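Long-range contacts in SEC-C motif domain protein (PDB 2I9W), which is of unknown function but binds two zinc ions, one in an N-terminal cysteine site and one in a C-terminal SEC-C motif, flanking an NTF2-like domain: residues C9-N14 against R60-V65; H55-R60 against L101-H106; L3-T8 against L24-C29. One frame throughout, in Å; residues are numbered along the deposited sequence.

Contact 1: residues C9-N14 against R60-V65; sequences CPCQIN and RYSAFV. With ZN (zinc ion), chain B.
P10 CB meets V65 CB at 3.8 Å, the main apolar touch between the N-terminal zinc-binding loop and helix 53-66 of the cystatin-like (NTF2-like) domain; P10 CG rests against V65 CG1 as the two side chains pass at a slant. P10 opens a short 3-10 segment, and the cysteines on either side of it, C9 and C11, bind the zinc ion, C9 SG at 2.3 Å. C29 and C30 complete the site, so this contact seats two of the four cysteine ligands of the zinc ion on the helix.

Beside P10, S62 OG sits under the start of the turn. It stands 3.4 Å from C11 CB, and C11 N gives it a weak bond of 3.3 Å, bent to 121°. The same hydroxyl is hydrogen-bonded to R58 O one helical turn back, which fixes where it points.

Y61 takes the other flank. With CG anti to its backbone N (chi1 173°), the ring swings out toward the turn and presents its edge: P10 O lies near the ring plane, 3.5 Å from CE2, while C11 CA comes in obliquely at CD2. Substituting a leucine for Y61 would probably leave the water held between ring hydroxyl and turn without one of its mates and open a gap beside C11.

Further out, I13 N closes the turn onto P10 O, and I13 pairs through its backbone with L101 on strand 97-107. P10 O also accepts from a water at 2.9 Å, and that water lies 2.7 Å from Y61 OH.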
# COMPACT_ATOMS: atom_id res chain seq x y z
N CYS A 9 1.48 16.46 -0.61
CA CYS A 9 1.29 15.08 -0.16
C CYS A 9 2.55 14.26 -0.49
O CYS A 9 3.12 14.40 -1.57
CB CYS A 9 0.09 14.44 -0.81
SG CYS A 9 -0.34 12.90 0.02
N PRO A 10 3.02 13.42 0.44
CA PRO A 10 4.23 12.69 0.06
C PRO A 10 4.13 11.95 -1.26
O PRO A 10 5.10 11.94 -2.00
CB PRO A 10 4.48 11.76 1.23
CG PRO A 10 3.86 12.44 2.39
CD PRO A 10 2.65 13.16 1.84
N CYS A 11 2.97 11.37 -1.58
CA CYS A 11 2.82 10.57 -2.81
C CYS A 11 2.88 11.39 -4.08
O CYS A 11 2.96 10.81 -5.18
CB CYS A 11 1.55 9.73 -2.81
SG CYS A 11 0.11 10.59 -3.36
N GLN A 12 2.80 12.71 -3.93
CA GLN A 12 2.82 13.65 -5.04
C GLN A 12 4.22 14.17 -5.33
O GLN A 12 4.40 14.92 -6.29
CB GLN A 12 1.91 14.84 -4.76
CG GLN A 12 0.48 14.46 -4.54
CD GLN A 12 -0.27 14.28 -5.82
OE1 GLN A 12 -0.34 15.19 -6.64
NE2 GLN A 12 -0.87 13.10 -5.99
N ILE A 13 5.20 13.80 -4.50
CA ILE A 13 6.59 14.13 -4.75
C ILE A 13 7.22 13.10 -5.71
O ILE A 13 7.36 11.94 -5.39
CB ILE A 13 7.35 14.25 -3.40
CG1 ILE A 13 6.77 15.48 -2.67
CG2 ILE A 13 8.87 14.46 -3.65
CD1 ILE A 13 6.96 15.48 -1.23
N ASN A 14 7.54 13.54 -6.92
CA ASN A 14 8.03 12.60 -7.93
C ASN A 14 9.30 13.17 -8.59
O ASN A 14 9.21 14.04 -9.46
CB ASN A 14 6.94 12.30 -8.96
CG ASN A 14 7.41 11.37 -10.06
OD1 ASN A 14 8.59 10.95 -10.11
ND2 ASN A 14 6.50 11.04 -10.94
N ARG A 60 -0.26 4.05 1.13
CA ARG A 60 0.74 3.32 1.93
C ARG A 60 2.12 4.01 1.93
O ARG A 60 2.75 4.18 2.95
CB ARG A 60 0.82 1.85 1.51
CG ARG A 60 -0.45 1.01 1.79
CD ARG A 60 -0.30 -0.41 1.19
NE ARG A 60 0.95 -1.09 1.58
CZ ARG A 60 1.14 -1.74 2.73
NH1 ARG A 60 0.16 -1.83 3.63
NH2 ARG A 60 2.32 -2.31 2.96
N TYR A 61 2.58 4.41 0.75
CA TYR A 61 3.81 5.19 0.63
C TYR A 61 3.78 6.43 1.55
O TYR A 61 4.70 6.67 2.31
CB TYR A 61 4.03 5.62 -0.83
CG TYR A 61 5.19 6.56 -0.91
CD1 TYR A 61 6.46 6.08 -0.89
CD2 TYR A 61 4.99 7.93 -0.94
CE1 TYR A 61 7.58 6.94 -0.88
CE2 TYR A 61 6.07 8.81 -0.92
CZ TYR A 61 7.38 8.30 -0.89
OH TYR A 61 8.46 9.15 -0.90
N SER A 62 2.69 7.18 1.48
CA SER A 62 2.54 8.39 2.33
C SER A 62 2.53 8.02 3.82
O SER A 62 3.05 8.78 4.65
CB SER A 62 1.26 9.11 1.94
OG SER A 62 1.39 9.55 0.61
N ALA A 63 2.01 6.84 4.15
CA ALA A 63 2.03 6.36 5.54
C ALA A 63 3.47 5.99 5.96
O ALA A 63 3.81 6.15 7.09
CB ALA A 63 1.06 5.16 5.72
N PHE A 64 4.30 5.51 5.03
CA PHE A 64 5.74 5.28 5.33
C PHE A 64 6.40 6.62 5.64
O PHE A 64 7.03 6.81 6.69
CB PHE A 64 6.44 4.60 4.15
CG PHE A 64 6.03 3.15 3.95
CD1 PHE A 64 5.96 2.31 5.06
CD2 PHE A 64 5.78 2.63 2.71
CE1 PHE A 64 5.62 0.98 4.93
CE2 PHE A 64 5.42 1.28 2.58
CZ PHE A 64 5.33 0.49 3.71
N VAL A 65 6.21 7.58 4.74
CA VAL A 65 6.88 8.88 4.87
C VAL A 65 6.49 9.58 6.17
O VAL A 65 7.37 10.11 6.89
CB VAL A 65 6.56 9.78 3.65
CG1 VAL A 65 7.19 11.21 3.88
CG2 VAL A 65 7.04 9.15 2.39
ZN ZN B . -1.21 11.43 -1.57
O HOH W 1 7.70 11.73 -0.69

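Contact 2: residues H55-R60 against L101-H106; sequences HLMRTR and LEVVAH
M57, a selenomethionine here, and V103 point their ends at each other, M57 CE coming to 3.2 Å from V103 CG2. That is tighter than carbon atoms normally sit, and since M57 was modelled in two conformers the exact closeness is doubtful. A chi1 of -175° carries M57 CG away from its own backbone N, and the chain then bends at both following torsions, which lays the selenium beside L101. In this conformer L101 meets it end on, CD2 lying 3.8 Å from M57 CE and both of its methyls about equally far from SE.

R58 approaches differently. It too has two conformers, and its contacts are those of the one described. Its extended chain is angled across both strand residues: CG touches L101 CD2 at 3.9 Å, and farther along V103 CG2 lies over one face of the guanidinium, 3.6 Å above its plane and displaced toward the rim.

This is helix 53-66 packed on the edge strand 97-107 of the four-stranded antiparallel sheet, the helix-on-sheet arrangement of the cystatin-like, NTF2-like fold. The short axes run nearly antiparallel, at 161° and 10.5 Å apart, and L101 and V103 both turn their side chains to the helix. Just past V103 the strand carries a beta bulge at V104-A105, opposite E118.

The charge of R58 is met by E54, one turn earlier, in a salt bridge to NE. A water joins the two segments, accepting from V103 N at 2.8 Å and, more weakly, from R58 NH2 at 3.1 Å.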
# COMPACT_ATOMS: atom_id res chain seq x y z
N HIS A 55 -4.30 3.74 -5.88
CA HIS A 55 -4.59 4.68 -4.83
C HIS A 55 -4.20 4.11 -3.48
O HIS A 55 -3.59 4.81 -2.67
CB HIS A 55 -6.05 5.05 -4.92
CG HIS A 55 -6.42 6.21 -4.08
ND1 HIS A 55 -7.72 6.62 -3.91
CD2 HIS A 55 -5.66 7.06 -3.35
CE1 HIS A 55 -7.75 7.68 -3.13
NE2 HIS A 55 -6.51 7.97 -2.77
N LEU A 56 -4.49 2.83 -3.22
CA LEU A 56 -4.02 2.25 -1.97
C LEU A 56 -2.49 2.31 -1.79
O LEU A 56 -1.99 2.72 -0.73
CB LEU A 56 -4.51 0.80 -1.77
CG LEU A 56 -4.24 0.18 -0.38
CD1 LEU A 56 -5.10 0.90 0.72
CD2 LEU A 56 -4.44 -1.33 -0.36
N MSE A 57 -1.76 1.97 -2.85
CA MSE A 57 -0.32 1.97 -2.83
C MSE A 57 0.21 3.36 -2.48
O MSE A 57 1.15 3.51 -1.69
CB MSE A 57 0.16 1.46 -4.19
CG MSE A 57 1.64 1.27 -4.35
SE MSE A 57 2.59 2.93 -4.64
CE MSE A 57 1.37 3.83 -5.85
N ARG A 58 -0.38 4.40 -3.09
CA ARG A 58 0.02 5.79 -2.79
C ARG A 58 -0.19 6.12 -1.33
O ARG A 58 0.69 6.69 -0.67
CB ARG A 58 -0.77 6.79 -3.64
CG ARG A 58 -0.29 6.85 -5.04
CD ARG A 58 -1.26 7.62 -5.91
NE ARG A 58 -0.79 7.78 -7.28
CZ ARG A 58 0.13 8.65 -7.68
NH1 ARG A 58 0.73 9.49 -6.83
NH2 ARG A 58 0.46 8.70 -8.97
N THR A 59 -1.37 5.78 -0.82
CA THR A 59 -1.64 6.01 0.63
C THR A 59 -0.67 5.25 1.52
O THR A 59 -0.30 5.75 2.58
CB THR A 59 -3.13 5.70 1.04
OG1 THR A 59 -3.40 4.28 0.87
CG2 THR A 59 -4.12 6.58 0.23
N ARG A 60 -0.26 4.05 1.13
CA ARG A 60 0.74 3.32 1.93
C ARG A 60 2.12 4.01 1.93
O ARG A 60 2.75 4.18 2.95
CB ARG A 60 0.82 1.85 1.51
CG ARG A 60 -0.45 1.01 1.79
CD ARG A 60 -0.30 -0.41 1.19
NE ARG A 60 0.95 -1.09 1.58
CZ ARG A 60 1.14 -1.74 2.73
NH1 ARG A 60 0.16 -1.83 3.63
NH2 ARG A 60 2.32 -2.31 2.96
N LEU A 101 7.97 9.25 -4.96
CA LEU A 101 7.25 8.13 -5.56
C LEU A 101 7.00 8.34 -7.05
O LEU A 101 6.58 9.43 -7.46
CB LEU A 101 5.90 7.91 -4.86
CG LEU A 101 5.05 6.74 -5.38
CD1 LEU A 101 5.77 5.40 -5.02
CD2 LEU A 101 3.57 6.82 -4.87
N GLU A 102 7.31 7.32 -7.83
CA GLU A 102 6.96 7.27 -9.24
C GLU A 102 6.13 6.02 -9.49
O GLU A 102 6.63 4.90 -9.35
CB GLU A 102 8.22 7.22 -10.07
CG GLU A 102 7.98 7.06 -11.56
CD GLU A 102 9.27 6.97 -12.38
OE1 GLU A 102 10.38 6.82 -11.81
OE2 GLU A 102 9.15 7.09 -13.62
N VAL A 103 4.88 6.20 -9.91
CA VAL A 103 4.05 5.05 -10.26
C VAL A 103 4.34 4.77 -11.74
O VAL A 103 4.11 5.63 -12.63
CB VAL A 103 2.52 5.26 -9.93
CG1 VAL A 103 1.72 4.05 -10.44
CG2 VAL A 103 2.26 5.48 -8.45
N VAL A 104 4.91 3.60 -11.99
CA VAL A 104 5.27 3.17 -13.34
C VAL A 104 4.05 2.62 -14.08
O VAL A 104 3.81 2.95 -15.27
CB VAL A 104 6.42 2.15 -13.31
CG1 VAL A 104 6.72 1.61 -14.74
CG2 VAL A 104 7.65 2.76 -12.65
N ALA A 105 3.25 1.79 -13.42
CA ALA A 105 2.14 1.11 -14.12
C ALA A 105 1.15 0.61 -13.11
O ALA A 105 1.52 0.29 -11.98
CB ALA A 105 2.66 -0.05 -14.98
N HIS A 106 -0.11 0.58 -13.52
CA HIS A 106 -1.22 0.07 -12.72
C HIS A 106 -1.98 -0.93 -13.57
O HIS A 106 -2.35 -0.63 -14.73
CB HIS A 106 -2.11 1.24 -12.31
CG HIS A 106 -3.30 0.85 -11.51
ND1 HIS A 106 -4.51 1.49 -11.64
CD2 HIS A 106 -3.49 -0.15 -10.61
CE1 HIS A 106 -5.39 0.91 -10.84
NE2 HIS A 106 -4.80 -0.08 -10.21
O HOH W 2 3.46 8.65 -9.83

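Contact 3: residues L3-T8 against L24-C29. With ZN (zinc ion), chain B.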
# COMPACT_ATOMS: atom_id res chain seq x y z
N LEU A 3 1.27 20.42 10.41
CA LEU A 3 1.29 21.33 9.25
C LEU A 3 1.68 20.60 7.93
O LEU A 3 1.75 21.23 6.87
CB LEU A 3 2.18 22.54 9.53
CG LEU A 3 1.59 23.57 10.52
CD1 LEU A 3 2.66 24.53 11.07
CD2 LEU A 3 0.46 24.36 9.87
N PHE A 4 1.89 19.28 7.98
CA PHE A 4 2.05 18.50 6.74
C PHE A 4 0.79 18.50 5.93
O PHE A 4 0.88 18.34 4.71
CB PHE A 4 2.50 17.05 6.96
CG PHE A 4 3.97 16.90 7.03
CD1 PHE A 4 4.77 17.26 5.95
CD2 PHE A 4 4.58 16.42 8.19
CE1 PHE A 4 6.14 17.15 6.02
CE2 PHE A 4 5.96 16.30 8.27
CZ PHE A 4 6.75 16.68 7.17
N SER A 5 -0.35 18.71 6.59
CA SER A 5 -1.63 18.91 5.90
C SER A 5 -1.54 19.88 4.77
O SER A 5 -2.15 19.67 3.75
CB SER A 5 -2.69 19.40 6.88
OG SER A 5 -3.00 18.39 7.79
N ILE A 6 -0.79 20.97 4.96
CA ILE A 6 -0.73 22.01 3.96
C ILE A 6 0.56 22.01 3.12
O ILE A 6 0.82 22.93 2.34
CB ILE A 6 -1.06 23.42 4.60
CG1 ILE A 6 0.05 23.93 5.52
CG2 ILE A 6 -2.43 23.35 5.33
CD1 ILE A 6 -0.14 25.43 5.86
N GLN A 7 1.31 20.92 3.19
CA GLN A 7 2.41 20.70 2.25
C GLN A 7 2.07 19.60 1.29
O GLN A 7 1.09 18.88 1.50
CB GLN A 7 3.70 20.37 2.98
CG GLN A 7 4.26 21.56 3.76
CD GLN A 7 4.82 22.67 2.87
OE1 GLN A 7 5.45 22.41 1.84
NE2 GLN A 7 4.62 23.91 3.30
N THR A 8 2.85 19.53 0.21
CA THR A 8 2.65 18.55 -0.83
C THR A 8 2.51 17.16 -0.19
O THR A 8 3.29 16.73 0.69
CB THR A 8 3.78 18.62 -1.90
OG1 THR A 8 3.90 19.96 -2.42
CG2 THR A 8 3.55 17.66 -3.03
N LEU A 24 -0.79 17.88 -5.36
CA LEU A 24 -1.81 18.08 -4.32
C LEU A 24 -1.21 18.12 -2.93
O LEU A 24 -0.16 17.52 -2.68
CB LEU A 24 -2.89 16.99 -4.39
CG LEU A 24 -3.57 16.65 -5.71
CD1 LEU A 24 -4.61 15.50 -5.54
CD2 LEU A 24 -4.26 17.90 -6.26
N LEU A 25 -1.87 18.86 -2.05
CA LEU A 25 -1.54 18.87 -0.62
C LEU A 25 -2.00 17.60 0.06
O LEU A 25 -2.98 16.95 -0.34
CB LEU A 25 -2.16 20.05 0.10
CG LEU A 25 -1.75 21.47 -0.38
CD1 LEU A 25 -2.33 22.56 0.56
CD2 LEU A 25 -0.22 21.58 -0.51
N TYR A 26 -1.29 17.24 1.13
CA TYR A 26 -1.68 16.07 1.94
C TYR A 26 -3.20 16.06 2.31
O TYR A 26 -3.92 15.07 2.03
CB TYR A 26 -0.78 16.00 3.16
CG TYR A 26 -1.07 14.85 4.11
CD1 TYR A 26 -1.18 13.54 3.67
CD2 TYR A 26 -1.24 15.09 5.48
CE1 TYR A 26 -1.42 12.49 4.58
CE2 TYR A 26 -1.49 14.03 6.39
CZ TYR A 26 -1.61 12.75 5.93
OH TYR A 26 -1.86 11.72 6.81
N GLN A 27 -3.69 17.16 2.87
CA GLN A 27 -5.11 17.26 3.24
C GLN A 27 -6.08 16.96 2.09
O GLN A 27 -7.23 16.56 2.31
CB GLN A 27 -5.44 18.63 3.83
CG GLN A 27 -5.27 19.81 2.90
CD GLN A 27 -5.50 21.17 3.60
OE1 GLN A 27 -5.67 21.26 4.81
NE2 GLN A 27 -5.47 22.23 2.82
N ASP A 28 -5.61 17.17 0.86
CA ASP A 28 -6.42 17.04 -0.33
C ASP A 28 -6.17 15.74 -1.06
O ASP A 28 -6.72 15.55 -2.13
CB ASP A 28 -6.11 18.21 -1.29
CG ASP A 28 -6.55 19.53 -0.74
OD1 ASP A 28 -7.65 19.54 -0.14
OD2 ASP A 28 -5.80 20.50 -0.89
N CYS A 29 -5.30 14.89 -0.51
CA CYS A 29 -4.86 13.66 -1.19
C CYS A 29 -4.97 12.45 -0.23
O CYS A 29 -6.06 11.89 -0.09
CB CYS A 29 -3.43 13.84 -1.77
SG CYS A 29 -2.86 12.48 -2.83
ZN ZN B . -1.21 11.43 -1.57
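Q7 O receives the shortest polar bond between these loops, from Y26 N at 2.9 Å, the donor lying almost in line with the carbonyl (C=O...N angle 163°). L25 CA adds a CA-H...O contact to the same oxygen. Both segments belong to the N-terminal zinc-binding domain of the YchJ family, and here two stretches of loop with short 3-10 turns are joined by their backbones, with a single beta bridge between T8 and L25.

The second bond comes from Q27 N to S5 O at 3.1 Å, nearly straight at 167°, in the carbonyl plane and on a lone pair. A chi1 of 64° folds Q27 CG back over its own backbone, where it also packs against S5 O, while the extended rest of the chain crosses over the I6 side chain, OE1 ending 3.9 Å from I6 CG2.

L25 drapes its two methyls over the peptide after I6: CD2 is 3.3 Å from I6 O, and CD1 lies beside I6 O and CA. Y26 packs on the other flank. Its CB lies 3.3 Å from F4 O, and its ring turns an edge to S5, whose backbone N is in the ring plane. The ring hydroxyl is hydrogen-bonded to ND1 of H34, on helix 31-39, and the Y26 side chain also touches L66 of helix 53-66.

Just beyond, the 3-10 turn brings round C29, whose backbone N bonds to Y26 O and whose SG binds the zinc ion at 2.3 Å.

Overall arrangement
From the N terminus, contact 3 comes first: it closes the loop between residues 3-8 and 24-29, before helix 31-39 begins. Contact 1 starts inside that loop, at 9-14, and reaches forward to helix 53-66, so the two cross along the chain; they also share the zinc ion and touch, C9 N lying 2.8 Å from L24 O. Contact 2 then carries the same helix onto strand 97-107. It crosses contact 1, the segments overlapping at R60 on the helix. Contacts 2 and 3 follow in series, their centres about 17 Å apart. Contact 1 thus lies between the N-terminal zinc-binding loops and the helix and sheet.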